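PDB 3F67: putative dienelactone hydrolase from Klebsiella pneumoniae subsp. pneumoniae MGH 78578, which probably hydrolyses carboxylic ester or lactone bonds, as members of the dienelactone hydrolase family of alpha/beta hydrolases do. Local coordinates for residues 186-191 / 202-207; 163-168 / 192-197; 34-39 / 102-107; 131-136 / 170-175; 40-45 / 81-86. One frame throughout, in Å; residues are numbered along the deposited sequence. Where two conformers were deposited one is given.

From the N terminus, contact 3 opens on strand 32-38 and closes a long loop on helix 93-108. Contact 5 opens on the turn directly after that strand, closes on helix 80-88, and so lies within the loop that contact 3 closes. After contact 3 has closed, contact 4 runs from the end of helix 124-133 to the start of strand 172-177. Contact 2 begins before contact 4 closes and ends on helix 185-197, so the two cross; it also crosses contact 1, which joins this helix to the edge strand 202-207. Contacts 1, 2 and 4 touch one another around these last elements. Contact 3 packs another part of the same sheet, and contact 5 lies beyond its strand.

Contact 1 (186-191 / 202-207); sequences DTVETM and AEIVVY
V188 and I204 mark the register between helix 186-191 and strand 202-207, with their CA atoms 7.8 Å apart. The two short axes approach to 10.1 Å and run nearly antiparallel, at 166°, a usual spacing for a helix laid on a sheet. Residues one turn apart on the helix, V188 and M191, and alternate residues of the strand, I204 and V206, can therefore send their CB atoms into the same interface.

No hydrogen bond crosses between the two segments, and their contact is apolar packing. V188 turns CG1 anti to its backbone N (chi1 168°), and this methyl meets I204 CG2 at 3.9 Å as the two side chains slide past each other in opposite directions. The same V188 CG1 also reaches V206 CG2, more loosely, at 4.3 Å. M191, present as selenomethionine, bends at its second torsion and lies across I204 at about a right angle, its CG 3.8 Å from I204 CD1. Branched residues suit the strand, where they form a stiff ridge, while the flexible M191 fills in beside it.

L149 of a loop packs against both V188 and M191. R192, the next helix residue, hydrogen-bonds I204 O through NH2. Strand 202-207 pairs with strand 172-177, and with helix 185-197 between them the three form a beta-alpha-beta unit whose last strand ends the sheet; helix 224-238 touches V205 on the other side.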
# COMPACT_ATOMS: atom_id res chain seq x y z
N ASP A 186 -13.35 15.74 -7.54
CA ASP A 186 -12.76 17.05 -7.31
C ASP A 186 -11.43 16.88 -6.55
O ASP A 186 -10.46 17.61 -6.82
CB ASP A 186 -13.74 17.95 -6.53
CG ASP A 186 -14.69 18.72 -7.44
OD1 ASP A 186 -14.35 18.89 -8.63
OD2 ASP A 186 -15.75 19.17 -6.95
N THR A 187 -11.38 15.92 -5.64
CA THR A 187 -10.15 15.66 -4.84
C THR A 187 -9.04 15.07 -5.69
O THR A 187 -7.87 15.38 -5.46
CB THR A 187 -10.36 14.80 -3.54
OG1 THR A 187 -10.50 13.38 -3.85
CG2 THR A 187 -11.57 15.31 -2.72
N VAL A 188 -9.41 14.27 -6.69
CA VAL A 188 -8.43 13.79 -7.67
C VAL A 188 -7.87 15.00 -8.44
O VAL A 188 -6.64 15.08 -8.73
CB VAL A 188 -9.07 12.72 -8.61
CG1 VAL A 188 -8.19 12.40 -9.84
CG2 VAL A 188 -9.44 11.42 -7.83
N GLU A 189 -8.73 15.96 -8.78
CA GLU A 189 -8.25 17.18 -9.43
C GLU A 189 -7.28 17.99 -8.54
O GLU A 189 -6.26 18.50 -9.01
CB GLU A 189 -9.42 18.06 -9.89
CG GLU A 189 -9.02 19.40 -10.49
CD GLU A 189 -8.13 19.32 -11.75
OE1 GLU A 189 -8.06 18.27 -12.42
OE2 GLU A 189 -7.54 20.37 -12.09
N THR A 190 -7.62 18.12 -7.26
CA THR A 190 -6.74 18.81 -6.33
C THR A 190 -5.38 18.11 -6.31
O THR A 190 -4.34 18.77 -6.33
CB THR A 190 -7.34 18.84 -4.90
OG1 THR A 190 -8.63 19.48 -4.96
CG2 THR A 190 -6.46 19.59 -3.94
N MSE A 191 -5.39 16.79 -6.29
CA MSE A 191 -4.13 16.06 -6.26
C MSE A 191 -3.35 16.23 -7.57
O MSE A 191 -2.11 16.41 -7.55
CB MSE A 191 -4.39 14.56 -6.00
CG MSE A 191 -3.11 13.78 -5.94
SE MSE A 191 -2.07 14.27 -4.33
CE MSE A 191 -0.75 12.87 -4.38
N ALA A 202 4.04 10.96 -11.88
CA ALA A 202 2.89 10.33 -11.27
C ALA A 202 1.72 10.43 -12.20
O ALA A 202 1.62 11.38 -13.00
CB ALA A 202 2.53 11.03 -9.89
N GLU A 203 0.80 9.49 -12.10
CA GLU A 203 -0.45 9.64 -12.82
C GLU A 203 -1.47 8.90 -12.01
O GLU A 203 -1.14 7.97 -11.27
CB GLU A 203 -0.38 9.03 -14.22
CG GLU A 203 -0.15 7.54 -14.13
CD GLU A 203 0.32 6.97 -15.44
OE1 GLU A 203 -0.27 5.98 -15.90
OE2 GLU A 203 1.29 7.55 -16.00
N ILE A 204 -2.71 9.33 -12.17
CA ILE A 204 -3.88 8.73 -11.54
C ILE A 204 -4.81 8.25 -12.65
O ILE A 204 -5.25 9.03 -13.52
CB ILE A 204 -4.63 9.76 -10.63
CG1 ILE A 204 -3.71 10.14 -9.46
CG2 ILE A 204 -5.92 9.18 -10.11
CD1 ILE A 204 -4.20 11.35 -8.60
N VAL A 205 -5.09 6.95 -12.65
CA VAL A 205 -6.02 6.36 -13.61
C VAL A 205 -7.35 6.22 -12.90
O VAL A 205 -7.40 5.65 -11.80
CB VAL A 205 -5.48 5.00 -14.06
CG1 VAL A 205 -6.57 4.22 -14.92
CG2 VAL A 205 -4.13 5.19 -14.83
N VAL A 206 -8.42 6.76 -13.51
CA VAL A 206 -9.75 6.70 -12.92
C VAL A 206 -10.64 5.75 -13.72
O VAL A 206 -10.82 5.93 -14.94
CB VAL A 206 -10.40 8.08 -12.90
CG1 VAL A 206 -11.77 7.97 -12.24
CG2 VAL A 206 -9.51 9.05 -12.10
N TYR A 207 -11.15 4.72 -13.06
CA TYR A 207 -12.00 3.70 -13.69
C TYR A 207 -13.47 4.13 -13.63
O TYR A 207 -14.05 4.20 -12.55
CB TYR A 207 -11.82 2.35 -12.99
CG TYR A 207 -10.46 1.77 -13.30
CD1 TYR A 207 -10.27 0.98 -14.45
CD2 TYR A 207 -9.36 2.04 -12.47
CE1 TYR A 207 -8.98 0.48 -14.78
CE2 TYR A 207 -8.09 1.55 -12.80
CZ TYR A 207 -7.93 0.76 -13.93
OH TYR A 207 -6.70 0.26 -14.25

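Contact 2 (163-168 / 192-197); sequences DIAVDL and RQALRA
L168 CD1 and L195 CD2 are the closest pair across the contact, 3.5 Å apart, with the two leucine chains slanting across one another. The same methyl of L195 also lies 3.9 Å from A165 CB, so one branch serves two partners. One residue back on helix 192-197, A194 offers its CB to A165 CB at 3.8 Å. These alanines are small enough to let the backbones come near, and the CA atoms of A165 and L195 are only 5.5 Å apart.

L195 swings CG away from its carbonyl carbon (chi1 -68°); together with chi2 near 166° this carries CD2 toward 163-168 although its CB does not point there. The fold explains the meeting: 163-168 lies in the connection leading from strand 141-145 to strand 172-177, and helix 185-197 follows that strand, so two successive crossover connections of the alpha/beta hydrolase fold pack side by side.

Around this small apolar cluster, W130 of helix 124-133 touches both L168 and L195, and L168 rests on A133 as well. A backbone bond from D167 N to I164 O, 2.7 Å long, shapes the turn presenting A165. Just before this turn, D163 OD2 forms a salt bridge with K153 NZ and accepts a bond from H160 N.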
# COMPACT_ATOMS: atom_id res chain seq x y z
N ASP A 163 -0.44 17.26 0.33
CA ASP A 163 0.63 18.06 1.04
C ASP A 163 2.06 17.61 0.73
O ASP A 163 3.03 18.39 0.89
CB ASP A 163 0.44 17.96 2.56
CG ASP A 163 -0.87 18.47 3.01
OD1 ASP A 163 -1.23 19.63 2.64
OD2 ASP A 163 -1.59 17.74 3.71
N ILE A 164 2.21 16.34 0.32
CA ILE A 164 3.55 15.77 0.17
C ILE A 164 3.95 15.55 -1.25
O ILE A 164 5.06 15.10 -1.51
CB ILE A 164 3.75 14.48 1.03
CG1 ILE A 164 2.65 13.43 0.81
CG2 ILE A 164 3.72 14.88 2.48
CD1 ILE A 164 2.70 12.69 -0.51
N ALA A 165 3.05 15.90 -2.18
CA ALA A 165 3.34 15.73 -3.60
C ALA A 165 4.70 16.38 -3.90
O ALA A 165 5.55 15.88 -4.64
CB ALA A 165 2.20 16.35 -4.48
N VAL A 166 4.93 17.51 -3.25
CA VAL A 166 6.16 18.20 -3.37
C VAL A 166 7.44 17.42 -3.00
O VAL A 166 8.51 17.72 -3.52
CB VAL A 166 6.06 19.57 -2.57
CG1 VAL A 166 5.55 19.35 -1.13
CG2 VAL A 166 7.38 20.32 -2.62
N ASP A 167 7.33 16.40 -2.13
CA ASP A 167 8.48 15.64 -1.57
C ASP A 167 8.56 14.21 -2.16
O ASP A 167 9.41 13.43 -1.78
CB ASP A 167 8.35 15.53 -0.04
CG ASP A 167 8.48 16.87 0.67
OD1 ASP A 167 9.17 17.77 0.17
OD2 ASP A 167 7.88 17.03 1.74
N LEU A 168 7.70 13.90 -3.12
CA LEU A 168 7.73 12.57 -3.76
C LEU A 168 9.12 12.21 -4.36
O LEU A 168 9.75 13.03 -5.05
CB LEU A 168 6.61 12.44 -4.80
CG LEU A 168 5.21 12.33 -4.23
CD1 LEU A 168 4.17 12.53 -5.35
CD2 LEU A 168 4.96 10.98 -3.41
N ARG A 192 -4.05 16.22 -8.70
CA ARG A 192 -3.39 16.46 -9.98
C ARG A 192 -2.76 17.84 -10.04
O ARG A 192 -1.68 17.99 -10.60
CB ARG A 192 -4.34 16.26 -11.18
CG ARG A 192 -4.65 14.78 -11.40
CD ARG A 192 -5.73 14.59 -12.47
NE ARG A 192 -5.79 13.17 -12.86
CZ ARG A 192 -6.88 12.58 -13.34
NH1 ARG A 192 -8.03 13.24 -13.48
NH2 ARG A 192 -6.82 11.32 -13.69
N GLN A 193 -3.42 18.85 -9.45
CA GLN A 193 -2.84 20.17 -9.36
C GLN A 193 -1.56 20.12 -8.53
O GLN A 193 -0.57 20.75 -8.91
CB GLN A 193 -3.81 21.22 -8.77
CG GLN A 193 -4.94 21.60 -9.68
CD GLN A 193 -5.83 22.70 -9.07
OE1 GLN A 193 -5.62 23.12 -7.91
NE2 GLN A 193 -6.85 23.11 -9.81
N ALA A 194 -1.59 19.38 -7.43
CA ALA A 194 -0.45 19.32 -6.52
C ALA A 194 0.73 18.62 -7.24
O ALA A 194 1.87 19.07 -7.15
CB ALA A 194 -0.82 18.56 -5.24
N LEU A 195 0.42 17.56 -7.97
CA LEU A 195 1.47 16.79 -8.71
C LEU A 195 2.09 17.63 -9.85
O LEU A 195 3.32 17.62 -10.06
CB LEU A 195 0.86 15.51 -9.26
CG LEU A 195 0.47 14.49 -8.20
CD1 LEU A 195 -0.44 13.39 -8.82
CD2 LEU A 195 1.72 13.90 -7.48
N ARG A 196 1.24 18.36 -10.58
CA ARG A 196 1.76 19.24 -11.61
C ARG A 196 2.64 20.35 -11.04
O ARG A 196 3.70 20.64 -11.60
CB ARG A 196 0.62 19.85 -12.42
CG ARG A 196 -0.10 18.86 -13.30
CD ARG A 196 -0.99 19.58 -14.33
NE ARG A 196 -2.14 20.23 -13.69
CZ ARG A 196 -3.34 19.65 -13.55
NH1 ARG A 196 -3.55 18.42 -14.01
NH2 ARG A 196 -4.33 20.31 -12.96
N ALA A 197 2.21 20.96 -9.92
CA ALA A 197 2.97 22.06 -9.31
C ALA A 197 4.33 21.54 -8.84
O ALA A 197 5.33 22.29 -8.84
CB ALA A 197 2.22 22.63 -8.12

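Contact 3 (34-39 / 102-107); sequences IVIVVQ and HVASWA
I36 and V103 meet because their first torsions aim a branch of each toward the other segment: I36 places CG1 opposite its carbonyl carbon (chi1 -65°), and V103 places its own CG1 opposite the backbone N (chi1 169°). The two chains then reach toward each other tip to tip. V103 CG1 comes to 3.8 Å from I36 CG1 and 4.0 Å from I36 CD1, so it sits against the end of the isoleucine rather than on one atom.

I34, two residues earlier on the strand and thus on the same face, works on a second helix turn. Its CD1 is 3.7 Å from A107 CB, and its CG2 lies 4.0 Å from that same carbon; one alanine methyl rests against both branches. A104 adds a lighter touch, its CB 4.4 Å from I36 CD1. Long branched residues on the strand and short ones on the helix complement each other, since the alanines leave room for the isoleucine ends while the axes stay 9.7 Å apart. The spacing of I34 and I36 along the strand matches that of A107 and V103 along the helix, which runs in the opposing sense at 147°.

V103 and A107 also rest on I63 of strand 61-65, while V37 on the reverse side of the strand packs against helix 46-57. The sheet is therefore buried between helices on both faces. This is the alpha-beta-alpha sandwich of the alpha/beta hydrolase fold, and 32-38 is one of its inner parallel strands.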
# COMPACT_ATOMS: atom_id res chain seq x y z
N ILE A 34 11.42 -6.35 -4.13
CA ILE A 34 10.57 -6.43 -2.95
C ILE A 34 9.32 -5.61 -3.20
O ILE A 34 9.44 -4.45 -3.61
CB ILE A 34 11.30 -5.78 -1.74
CG1 ILE A 34 12.65 -6.50 -1.48
CG2 ILE A 34 10.38 -5.70 -0.50
CD1 ILE A 34 13.65 -5.61 -0.78
N VAL A 35 8.14 -6.18 -2.91
CA VAL A 35 6.94 -5.33 -2.87
C VAL A 35 6.40 -5.36 -1.44
O VAL A 35 5.90 -6.40 -0.96
CB VAL A 35 5.83 -5.78 -3.88
CG1 VAL A 35 4.59 -4.84 -3.76
CG2 VAL A 35 6.37 -5.80 -5.31
N ILE A 36 6.47 -4.21 -0.77
CA ILE A 36 5.77 -4.10 0.54
C ILE A 36 4.28 -3.91 0.20
O ILE A 36 3.95 -3.11 -0.68
CB ILE A 36 6.29 -2.92 1.27
CG1 ILE A 36 7.79 -3.14 1.62
CG2 ILE A 36 5.47 -2.68 2.57
CD1 ILE A 36 8.37 -1.92 2.36
N VAL A 37 3.40 -4.66 0.86
CA VAL A 37 1.97 -4.62 0.55
C VAL A 37 1.28 -4.00 1.77
O VAL A 37 1.38 -4.55 2.89
CB VAL A 37 1.42 -6.04 0.33
CG1 VAL A 37 -0.11 -5.98 0.11
CG2 VAL A 37 2.08 -6.69 -0.93
N VAL A 38 0.61 -2.86 1.57
CA VAL A 38 -0.00 -2.18 2.73
C VAL A 38 -1.50 -2.45 2.81
O VAL A 38 -2.26 -2.16 1.86
CB VAL A 38 0.20 -0.65 2.71
CG1 VAL A 38 -0.17 -0.03 4.12
CG2 VAL A 38 1.62 -0.27 2.33
N GLN A 39 -1.90 -3.03 3.95
CA GLN A 39 -3.30 -3.41 4.25
C GLN A 39 -4.34 -2.29 4.11
O GLN A 39 -3.99 -1.09 4.11
CB GLN A 39 -3.28 -3.83 5.73
CG GLN A 39 -2.80 -2.68 6.61
CD GLN A 39 -2.93 -3.00 8.09
OE1 GLN A 39 -2.07 -3.69 8.64
NE2 GLN A 39 -4.02 -2.56 8.72
N HIS A 102 11.35 -0.47 8.51
CA HIS A 102 11.89 -1.70 9.13
C HIS A 102 11.59 -2.95 8.30
O HIS A 102 12.37 -3.92 8.31
CB HIS A 102 11.41 -1.84 10.59
CG HIS A 102 12.15 -0.93 11.51
ND1 HIS A 102 11.85 0.41 11.63
CD2 HIS A 102 13.22 -1.15 12.33
CE1 HIS A 102 12.68 0.97 12.49
NE2 HIS A 102 13.51 0.05 12.94
N VAL A 103 10.46 -2.93 7.61
CA VAL A 103 10.15 -4.05 6.72
C VAL A 103 11.23 -4.08 5.59
O VAL A 103 11.75 -5.15 5.25
CB VAL A 103 8.75 -3.86 6.08
CG1 VAL A 103 8.58 -4.93 4.92
CG2 VAL A 103 7.66 -4.01 7.14
N ALA A 104 11.55 -2.91 5.03
CA ALA A 104 12.52 -2.82 3.93
C ALA A 104 13.88 -3.33 4.45
O ALA A 104 14.61 -4.05 3.73
CB ALA A 104 12.62 -1.35 3.42
N SER A 105 14.22 -2.95 5.68
CA SER A 105 15.51 -3.36 6.28
C SER A 105 15.58 -4.87 6.45
O SER A 105 16.59 -5.51 6.13
CB SER A 105 15.73 -2.66 7.62
OG SER A 105 16.02 -1.29 7.40
N TRP A 106 14.49 -5.44 6.94
CA TRP A 106 14.41 -6.91 7.16
C TRP A 106 14.49 -7.58 5.79
O TRP A 106 15.19 -8.56 5.64
CB TRP A 106 13.11 -7.28 7.88
CG TRP A 106 12.85 -8.79 8.01
CD1 TRP A 106 13.22 -9.61 9.05
CD2 TRP A 106 12.17 -9.63 7.07
NE1 TRP A 106 12.81 -10.92 8.81
CE2 TRP A 106 12.16 -10.95 7.61
CE3 TRP A 106 11.55 -9.39 5.82
CZ2 TRP A 106 11.57 -12.02 6.95
CZ3 TRP A 106 10.98 -10.48 5.15
CH2 TRP A 106 10.98 -11.77 5.74
N ALA A 107 13.79 -7.04 4.80
CA ALA A 107 13.70 -7.69 3.49
C ALA A 107 15.08 -7.85 2.85
O ALA A 107 15.39 -8.89 2.25
CB ALA A 107 12.74 -6.89 2.56

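Contact 4 (131-136 / 170-175); sequences LYAAHN and APVLGL
Just before A133, whose methyl meets V172, the carbonyl oxygen of Y132 is gripped by two backbone donors, H135 N at 2.9 Å and N136 N at 3.0 Å. This shared oxygen holds the turn at 132-136. The side chains repeat the fastening: N136 ND2 donates to Y132 OH over 2.9 Å, the N-H pointing at the oxygen with an angle of 153° and the hydroxyl lying 17° out of the amide plane. Y132 OH has a second partner in D101 OD1, and H135 NE2 bonds the other oxygen of that carboxylate, so one aspartate of helix 93-108 positions both rings.

Across the contact, A133 CB lies 3.6 Å from V172 CG2. V172 holds CG1 anti to its backbone N (chi1 -176°), which leaves CG2 beside that N and facing the helix. The single methyl of alanine suits the close approach, with the CA atoms of A133 and A170 5.8 Å apart. A170, also small, turns its CB toward 131-136. V172 touches A142 of the adjacent strand 141-145 as well.

Between 131-136 and 170-175 themselves the side-chain contact is apolar and no hydrogen bond crosses, but the backbone of A133 is bonded to N169 just before the strand segment. The side chains of Y132 and H135 find partners in D101, which implies that polar bonds hold this turn while close methyl packing seats it on the sheet.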
# COMPACT_ATOMS: atom_id res chain seq x y z
N LEU A 131 2.23 8.59 1.02
CA LEU A 131 3.10 9.16 2.05
C LEU A 131 4.50 8.52 2.02
O LEU A 131 5.52 9.22 2.21
CB LEU A 131 2.49 9.02 3.45
CG LEU A 131 1.13 9.70 3.69
CD1 LEU A 131 0.72 9.59 5.19
CD2 LEU A 131 1.05 11.10 3.20
N TYR A 132 4.54 7.18 1.90
CA TYR A 132 5.82 6.47 1.93
C TYR A 132 6.70 6.87 0.74
O TYR A 132 7.96 6.97 0.87
CB TYR A 132 5.61 4.93 1.94
CG TYR A 132 6.86 4.23 2.40
CD1 TYR A 132 7.35 4.41 3.69
CD2 TYR A 132 7.58 3.43 1.51
CE1 TYR A 132 8.52 3.82 4.11
CE2 TYR A 132 8.77 2.80 1.92
CZ TYR A 132 9.22 3.00 3.22
OH TYR A 132 10.39 2.41 3.64
N ALA A 133 6.07 7.13 -0.41
CA ALA A 133 6.81 7.58 -1.58
C ALA A 133 7.49 8.96 -1.37
O ALA A 133 8.49 9.24 -2.02
CB ALA A 133 5.91 7.60 -2.87
N ALA A 134 6.99 9.76 -0.43
CA ALA A 134 7.66 11.02 -0.06
C ALA A 134 8.56 10.85 1.17
O ALA A 134 9.15 11.83 1.66
CB ALA A 134 6.62 12.10 0.22
N HIS A 135 8.64 9.64 1.69
CA HIS A 135 9.41 9.41 2.92
C HIS A 135 10.75 8.72 2.69
O HIS A 135 11.78 9.13 3.25
CB HIS A 135 8.54 8.60 3.89
CG HIS A 135 9.27 8.11 5.11
ND1 HIS A 135 9.46 8.89 6.23
CD2 HIS A 135 9.85 6.91 5.37
CE1 HIS A 135 10.13 8.19 7.14
NE2 HIS A 135 10.36 6.98 6.65
N ASN A 136 10.74 7.66 1.88
CA ASN A 136 11.93 6.80 1.71
C ASN A 136 12.59 7.11 0.37
O ASN A 136 12.07 6.73 -0.67
CB ASN A 136 11.58 5.28 1.82
CG ASN A 136 12.82 4.39 1.72
OD1 ASN A 136 13.90 4.89 1.38
ND2 ASN A 136 12.70 3.08 2.08
N ALA A 170 9.74 8.91 -5.79
CA ALA A 170 9.56 7.74 -6.66
C ALA A 170 8.31 7.93 -7.50
O ALA A 170 7.36 8.62 -7.04
CB ALA A 170 9.36 6.47 -5.80
N PRO A 171 8.27 7.35 -8.73
CA PRO A 171 7.06 7.42 -9.56
C PRO A 171 5.88 6.70 -8.89
O PRO A 171 6.05 5.54 -8.46
CB PRO A 171 7.46 6.66 -10.85
CG PRO A 171 8.94 6.67 -10.84
CD PRO A 171 9.37 6.64 -9.42
N VAL A 172 4.73 7.38 -8.81
CA VAL A 172 3.56 6.79 -8.16
C VAL A 172 2.45 6.70 -9.16
O VAL A 172 2.12 7.69 -9.82
CB VAL A 172 3.04 7.66 -6.99
CG1 VAL A 172 1.91 6.92 -6.32
CG2 VAL A 172 4.16 7.93 -5.96
N LEU A 173 1.87 5.51 -9.28
CA LEU A 173 0.66 5.30 -10.11
C LEU A 173 -0.51 5.19 -9.14
O LEU A 173 -0.46 4.37 -8.19
CB LEU A 173 0.78 3.94 -10.83
CG LEU A 173 -0.49 3.40 -11.46
CD1 LEU A 173 -1.08 4.36 -12.58
CD2 LEU A 173 -0.14 2.05 -12.14
N GLY A 174 -1.58 5.96 -9.35
CA GLY A 174 -2.78 5.80 -8.52
C GLY A 174 -3.87 5.10 -9.33
O GLY A 174 -4.05 5.38 -10.51
N LEU A 175 -4.59 4.18 -8.70
CA LEU A 175 -5.69 3.47 -9.39
C LEU A 175 -6.96 3.79 -8.61
O LEU A 175 -7.12 3.36 -7.46
CB LEU A 175 -5.38 1.94 -9.37
CG LEU A 175 -4.08 1.59 -10.13
CD1 LEU A 175 -3.70 0.11 -9.87
CD2 LEU A 175 -4.23 1.85 -11.70

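Contact 5 (40-45 / 81-86); sequences EIFGVH and PTLFKE
I41 is the hub, met by L83 on a slant and by F84 at about a right angle. Its CG1 sits between the backbone N and the carbonyl carbon (chi1 59°), a tight setting that sends CD1 toward helix 81-86. There CD1 touches L83 CD2 at 3.7 Å and F84 CE1 at 3.8 Å, while the other branch, CG2, lies 3.9 Å from F84 CZ. Of the two, CD1 comes to the phenyl ring obliquely. F84 was modelled in two conformations, so this part of the contact is less certain than the rest.

L83 swings CG anti to its backbone N (chi1 171°) and pushes CD2 into the turn. That methyl also approaches F42 CD1, at 4.0 Å, the two side chains again crossing nearly at right angles, and it lies 3.6 Å from the carbonyl oxygen of I41. On its own side F42 has I41 CG1 above one face, toward the rim, and E40 OE1 at its edge. E40 to G43 form a type I turn, whose last residue has a positive phi (80°), which favours glycine.

E40 OE1 forms a salt bridge with R219, and E40 touches C123, the likely nucleophile of a Cys-His-Asp triad. F42 touches R219 too, but toward helix 80-88 both I41 and F42 offer apolar groups, which implies an association by packing, with no hydrogen bond between the two segments.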
# COMPACT_ATOMS: atom_id res chain seq x y z
N GLU A 40 -5.62 -2.69 3.99
CA GLU A 40 -6.74 -1.80 4.28
C GLU A 40 -6.90 -1.71 5.82
O GLU A 40 -6.01 -2.17 6.57
CB GLU A 40 -8.01 -2.36 3.64
CG GLU A 40 -7.80 -2.74 2.13
CD GLU A 40 -9.09 -3.28 1.50
OE1 GLU A 40 -9.46 -4.44 1.77
OE2 GLU A 40 -9.71 -2.56 0.67
N ILE A 41 -8.01 -1.13 6.30
CA ILE A 41 -8.22 -1.04 7.75
C ILE A 41 -8.47 -2.42 8.43
O ILE A 41 -8.54 -2.51 9.66
CB ILE A 41 -9.38 -0.10 8.11
CG1 ILE A 41 -10.69 -0.56 7.46
CG2 ILE A 41 -8.99 1.33 7.68
CD1 ILE A 41 -11.90 0.25 7.87
N PHE A 42 -8.57 -3.47 7.62
CA PHE A 42 -8.92 -4.78 8.15
C PHE A 42 -7.72 -5.60 8.57
O PHE A 42 -7.88 -6.75 9.01
CB PHE A 42 -9.83 -5.55 7.16
CG PHE A 42 -10.98 -4.71 6.67
CD1 PHE A 42 -11.92 -4.21 7.57
CD2 PHE A 42 -11.08 -4.36 5.31
CE1 PHE A 42 -13.00 -3.36 7.14
CE2 PHE A 42 -12.15 -3.54 4.87
CZ PHE A 42 -13.11 -3.03 5.81
N GLY A 43 -6.54 -5.02 8.41
CA GLY A 43 -5.30 -5.71 8.79
C GLY A 43 -4.87 -6.71 7.75
O GLY A 43 -5.29 -6.65 6.57
N VAL A 44 -3.99 -7.64 8.15
CA VAL A 44 -3.44 -8.59 7.13
C VAL A 44 -4.45 -9.74 7.00
O VAL A 44 -4.28 -10.86 7.52
CB VAL A 44 -1.99 -9.03 7.46
CG1 VAL A 44 -1.42 -9.93 6.32
CG2 VAL A 44 -1.12 -7.82 7.54
N HIS A 45 -5.56 -9.40 6.35
CA HIS A 45 -6.75 -10.27 6.14
C HIS A 45 -6.32 -11.37 5.16
O HIS A 45 -5.31 -11.22 4.46
CB HIS A 45 -7.78 -9.34 5.50
CG HIS A 45 -9.14 -9.94 5.28
ND1 HIS A 45 -9.46 -10.66 4.14
CD2 HIS A 45 -10.27 -9.89 6.02
CE1 HIS A 45 -10.72 -11.03 4.19
NE2 HIS A 45 -11.24 -10.59 5.34
N PRO A 81 -17.32 2.09 11.57
CA PRO A 81 -17.11 3.33 12.33
C PRO A 81 -16.34 3.14 13.65
O PRO A 81 -15.50 3.98 13.99
CB PRO A 81 -18.55 3.79 12.62
CG PRO A 81 -19.28 3.35 11.39
CD PRO A 81 -18.73 1.96 11.14
N THR A 82 -16.64 2.08 14.40
CA THR A 82 -15.95 1.83 15.67
C THR A 82 -14.48 1.44 15.41
O THR A 82 -13.59 1.85 16.16
CB THR A 82 -16.67 0.76 16.47
OG1 THR A 82 -18.03 1.20 16.68
CG2 THR A 82 -16.09 0.62 17.88
N LEU A 83 -14.25 0.64 14.39
CA LEU A 83 -12.90 0.28 13.99
C LEU A 83 -12.09 1.55 13.69
O LEU A 83 -10.96 1.71 14.15
CB LEU A 83 -12.91 -0.64 12.77
CG LEU A 83 -11.58 -0.97 12.05
CD1 LEU A 83 -10.57 -1.57 13.05
CD2 LEU A 83 -11.85 -1.92 10.86
N PHE A 84 -12.68 2.45 12.90
CA PHE A 84 -12.01 3.71 12.58
C PHE A 84 -11.70 4.54 13.81
O PHE A 84 -10.55 4.94 14.04
CB PHE A 84 -12.87 4.53 11.61
CG PHE A 84 -12.38 4.48 10.23
CD1 PHE A 84 -13.17 3.98 9.20
CD2 PHE A 84 -11.10 4.90 9.94
CE1 PHE A 84 -12.68 3.93 7.91
CE2 PHE A 84 -10.60 4.83 8.66
CZ PHE A 84 -11.39 4.36 7.65
N LYS A 85 -12.73 4.77 14.62
CA LYS A 85 -12.61 5.61 15.83
C LYS A 85 -11.67 5.07 16.91
O LYS A 85 -10.84 5.82 17.46
CB LYS A 85 -14.00 5.87 16.43
CG LYS A 85 -14.03 6.77 17.66
CD LYS A 85 -15.50 7.03 18.05
CE LYS A 85 -15.64 7.71 19.40
NZ LYS A 85 -17.10 7.91 19.76
N GLU A 86 -11.79 3.79 17.22
CA GLU A 86 -11.08 3.22 18.35
C GLU A 86 -9.71 2.62 18.01
O GLU A 86 -8.87 2.43 18.90
CB GLU A 86 -11.96 2.17 19.06
CG GLU A 86 -13.35 2.68 19.50
CD GLU A 86 -13.32 3.83 20.51
OE1 GLU A 86 -12.28 4.07 21.18
OE2 GLU A 86 -14.38 4.50 20.66